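Local coordinates for protein octopine dehydrogenase (Pecten maximus, PDB 3C7A) that catalyses the NADH-dependent reductive condensation of L-arginine with pyruvate to D-octopine, and the reverse oxidation of octopine, at residues V113-Q118 with T143-C148. Numbering follows the deposited sequence.
Sequences VGLPSQ and TLPWAC. With NAD (nicotinamide-adenine-dinucleotide), chain B.
A cis peptide bond between Leu115 and Pro116 turns the chain where it meets Thr143, and the proline ring is set against backbone rather than against a side chain. CB of Pro116 lies 3.9 Å from CA of Thr143, whose CB points away from 113-118. On its other atoms the same ring meets the cofactor: CD of Pro116 comes within 3.9 Å of O4D in the nicotinamide ribose, so one residue touches both 143-148 and NAD.

Beside it, CD1 of Leu115 meets the CG corner of the Pro145 ring at 4.1 Å. Leu115 reaches this far because its CG is turned anti to the backbone N (chi1 -170°). Leu144 faces two partners with its two methyls. CD1 rests 4.0 Å from the carbonyl O of Leu115, while CD2 lies over one face of the nicotinamide, 3.6 Å from C3N, and CB covers the same face near C6N. Further along, the backbone takes over: the amide N of Cys148 donates to O7N of the carboxamide over 3.3 Å, and an N-H...O angle of 161° makes the bond nearly straight. This bond probably helps to hold the carboxamide orientation.

The contact joins the loops after strands 111-114 and 137-141 of the Rossmann-type sheet, the latter loop leading into strand 146-150. Gln118 and Thr143, both pyruvate-binding, belong to these segments; OG1 of Thr143 comes within 4.1 Å of C6N, consistent with a keto-acid site next to the nicotinamide. Even the closest approach between the segments, Pro116 to Thr143, is at van der Waals distance, whereas within 113-118 and 143-148 the polar contact to NAD is the Cys148 N bond to O7N, a division consistent with an apolar seat that positions the nicotinamide for hydride transfer.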
loop_
_atom_site.group_PDB
_atom_site.type_symbol
_atom_site.label_atom_id
_atom_site.label_comp_id
_atom_site.label_asym_id
_atom_site.label_seq_id
_atom_site.Cartn_x
_atom_site.Cartn_y
_atom_site.Cartn_z
ATOM N N VAL A 113 3.402 -9.336 8.245
ATOM C CA VAL A 113 2.462 -9.039 7.143
ATOM C C VAL A 113 2.167 -7.535 6.965
ATOM O O VAL A 113 1.927 -6.822 7.945
ATOM C CB VAL A 113 1.100 -9.790 7.342
ATOM C CG1 VAL A 113 0.206 -9.659 6.107
ATOM C CG2 VAL A 113 1.318 -11.265 7.683
ATOM N N GLY A 114 2.170 -7.069 5.714
ATOM C CA GLY A 114 1.778 -5.691 5.380
ATOM C C GLY A 114 0.428 -5.612 4.677
ATOM O O GLY A 114 0.264 -6.150 3.578
ATOM N N LEU A 115 -0.534 -4.933 5.306
ATOM C CA LEU A 115 -1.920 -4.897 4.817
ATOM C C LEU A 115 -2.525 -3.475 4.791
ATOM O O LEU A 115 -3.258 -3.097 5.711
ATOM C CB LEU A 115 -2.795 -5.849 5.657
ATOM C CG LEU A 115 -4.232 -6.202 5.234
ATOM C CD1 LEU A 115 -4.258 -7.286 4.160
ATOM C CD2 LEU A 115 -5.064 -6.626 6.438
ATOM N N PRO A 116 -2.225 -2.681 3.739
ATOM C CA PRO A 116 -1.329 -2.949 2.610
ATOM C C PRO A 116 0.120 -2.490 2.846
ATOM O O PRO A 116 0.374 -1.637 3.704
ATOM C CB PRO A 116 -1.964 -2.141 1.476
ATOM C CG PRO A 116 -2.622 -0.971 2.167
ATOM C CD PRO A 116 -2.862 -1.354 3.614
ATOM N N SER A 117 1.052 -3.057 2.087
ATOM C CA SER A 117 2.470 -2.782 2.281
ATOM C C SER A 117 2.859 -1.435 1.682
ATOM O O SER A 117 3.477 -0.604 2.346
ATOM C CB SER A 117 3.321 -3.896 1.667
ATOM O OG SER A 117 3.302 -5.058 2.479
ATOM N N GLN A 118 2.404 -1.138 0.495
ATOM C CA GLN A 118 3.005 -0.144 -0.388
ATOM C C GLN A 118 4.505 -0.481 -0.799
ATOM O O GLN A 118 4.949 -1.533 -0.620
ATOM C CB GLN A 118 2.820 1.343 0.133
ATOM C CG GLN A 118 1.351 1.871 0.140
ATOM C CD GLN A 118 1.176 3.301 0.635
ATOM O OE1 GLN A 118 1.221 3.561 1.801
ATOM N NE2 GLN A 118 0.973 4.220 -0.280
ATOM N N THR A 143 -3.840 -4.312 -1.732
ATOM C CA THR A 143 -4.659 -3.204 -1.193
ATOM C C THR A 143 -5.465 -3.665 0.040
ATOM O O THR A 143 -5.337 -4.815 0.464
ATOM C CB THR A 143 -5.579 -2.560 -2.289
ATOM O OG1 THR A 143 -6.136 -1.330 -1.804
ATOM C CG2 THR A 143 -6.706 -3.507 -2.714
ATOM N N LEU A 144 -6.273 -2.772 0.617
ATOM C CA LEU A 144 -7.120 -3.114 1.773
ATOM C C LEU A 144 -8.339 -3.956 1.349
ATOM O O LEU A 144 -8.969 -3.654 0.334
ATOM C CB LEU A 144 -7.566 -1.843 2.519
ATOM C CG LEU A 144 -8.173 -1.977 3.926
ATOM C CD1 LEU A 144 -7.110 -2.299 4.984
ATOM C CD2 LEU A 144 -8.938 -0.723 4.319
ATOM N N PRO A 145 -8.660 -5.024 2.118
ATOM C CA PRO A 145 -9.784 -5.927 1.812
ATOM C C PRO A 145 -11.194 -5.309 1.811
ATOM O O PRO A 145 -12.080 -5.837 1.132
ATOM C CB PRO A 145 -9.690 -6.993 2.915
ATOM C CG PRO A 145 -8.283 -6.920 3.406
ATOM C CD PRO A 145 -7.929 -5.472 3.318
ATOM N N TRP A 146 -11.401 -4.226 2.562
ATOM C CA TRP A 146 -12.737 -3.617 2.692
ATOM C C TRP A 146 -12.752 -2.107 2.425
ATOM O O TRP A 146 -11.715 -1.442 2.477
ATOM C CB TRP A 146 -13.323 -3.857 4.096
ATOM C CG TRP A 146 -12.973 -5.168 4.757
ATOM C CD1 TRP A 146 -13.632 -6.359 4.625
ATOM C CD2 TRP A 146 -11.900 -5.405 5.680
ATOM N NE1 TRP A 146 -13.028 -7.324 5.395
ATOM C CE2 TRP A 146 -11.964 -6.766 6.054
ATOM C CE3 TRP A 146 -10.886 -4.600 6.221
ATOM C CZ2 TRP A 146 -11.049 -7.344 6.945
ATOM C CZ3 TRP A 146 -9.976 -5.176 7.109
ATOM C CH2 TRP A 146 -10.066 -6.535 7.460
ATOM N N ALA A 147 -13.943 -1.581 2.138
ATOM C CA ALA A 147 -14.216 -0.146 2.238
ATOM C C ALA A 147 -14.983 0.085 3.542
ATOM O O ALA A 147 -16.097 -0.422 3.708
ATOM C CB ALA A 147 -15.020 0.338 1.038
ATOM N N CYS A 148 -14.379 0.838 4.464
ATOM C CA CYS A 148 -14.877 0.934 5.845
ATOM C C CYS A 148 -14.703 2.315 6.498
ATOM O O CYS A 148 -13.798 3.071 6.136
ATOM C CB CYS A 148 -14.223 -0.151 6.716
ATOM S SG CYS A 148 -12.398 -0.202 6.654
HETATM P PA NAD B . -6.550 5.831 8.869
HETATM O O1A NAD B . -6.430 7.202 8.325
HETATM O O2A NAD B . -7.915 5.591 9.392
HETATM O O5B NAD B . -5.444 5.597 10.024
HETATM C C5B NAD B . -5.303 6.483 11.119
HETATM C C4B NAD B . -4.381 5.869 12.172
HETATM O O4B NAD B . -3.022 6.025 11.798
HETATM C C3B NAD B . -4.517 6.529 13.539
HETATM O O3B NAD B . -5.454 5.872 14.362
HETATM C C2B NAD B . -3.116 6.459 14.118
HETATM O O2B NAD B . -2.931 5.289 14.883
HETATM C C1B NAD B . -2.214 6.419 12.895
HETATM N N9A NAD B . -1.658 7.773 12.691
HETATM C C8A NAD B . -2.235 8.785 11.961
HETATM N N7A NAD B . -1.439 9.875 12.019
HETATM C C5A NAD B . -0.360 9.580 12.777
HETATM C C6A NAD B . 0.750 10.333 13.149
HETATM N N6A NAD B . 0.740 11.651 12.955
HETATM N N1A NAD B . 1.725 9.759 13.951
HETATM C C2A NAD B . 1.590 8.448 14.374
HETATM N N3A NAD B . 0.481 7.709 13.998
HETATM C C4A NAD B . -0.482 8.263 13.210
HETATM O O3 NAD B . -6.152 4.772 7.710
HETATM P PN NAD B . -7.133 3.581 7.229
HETATM O O1N NAD B . -8.400 4.184 6.758
HETATM O O2N NAD B . -7.168 2.535 8.278
HETATM O O5D NAD B . -6.400 2.972 5.926
HETATM C C5D NAD B . -5.090 2.441 5.948
HETATM C C4D NAD B . -4.528 2.384 4.525
HETATM O O4D NAD B . -5.397 1.666 3.658
HETATM C C3D NAD B . -4.348 3.776 3.932
HETATM O O3D NAD B . -3.077 3.864 3.330
HETATM C C2D NAD B . -5.453 3.893 2.896
HETATM O O2D NAD B . -5.047 4.663 1.788
HETATM C C1D NAD B . -5.736 2.442 2.517
HETATM N N1N NAD B . -7.134 2.203 2.082
HETATM C C2N NAD B . -8.207 2.573 2.860
HETATM C C3N NAD B . -9.516 2.332 2.429
HETATM C C7N NAD B . -10.671 2.510 3.382
HETATM O O7N NAD B . -11.918 2.367 2.934
HETATM N N7N NAD B . -10.423 2.827 4.735
HETATM C C4N NAD B . -9.724 1.709 1.195
HETATM C C5N NAD B . -8.633 1.332 0.412
HETATM C C6N NAD B . -7.342 1.586 0.873
#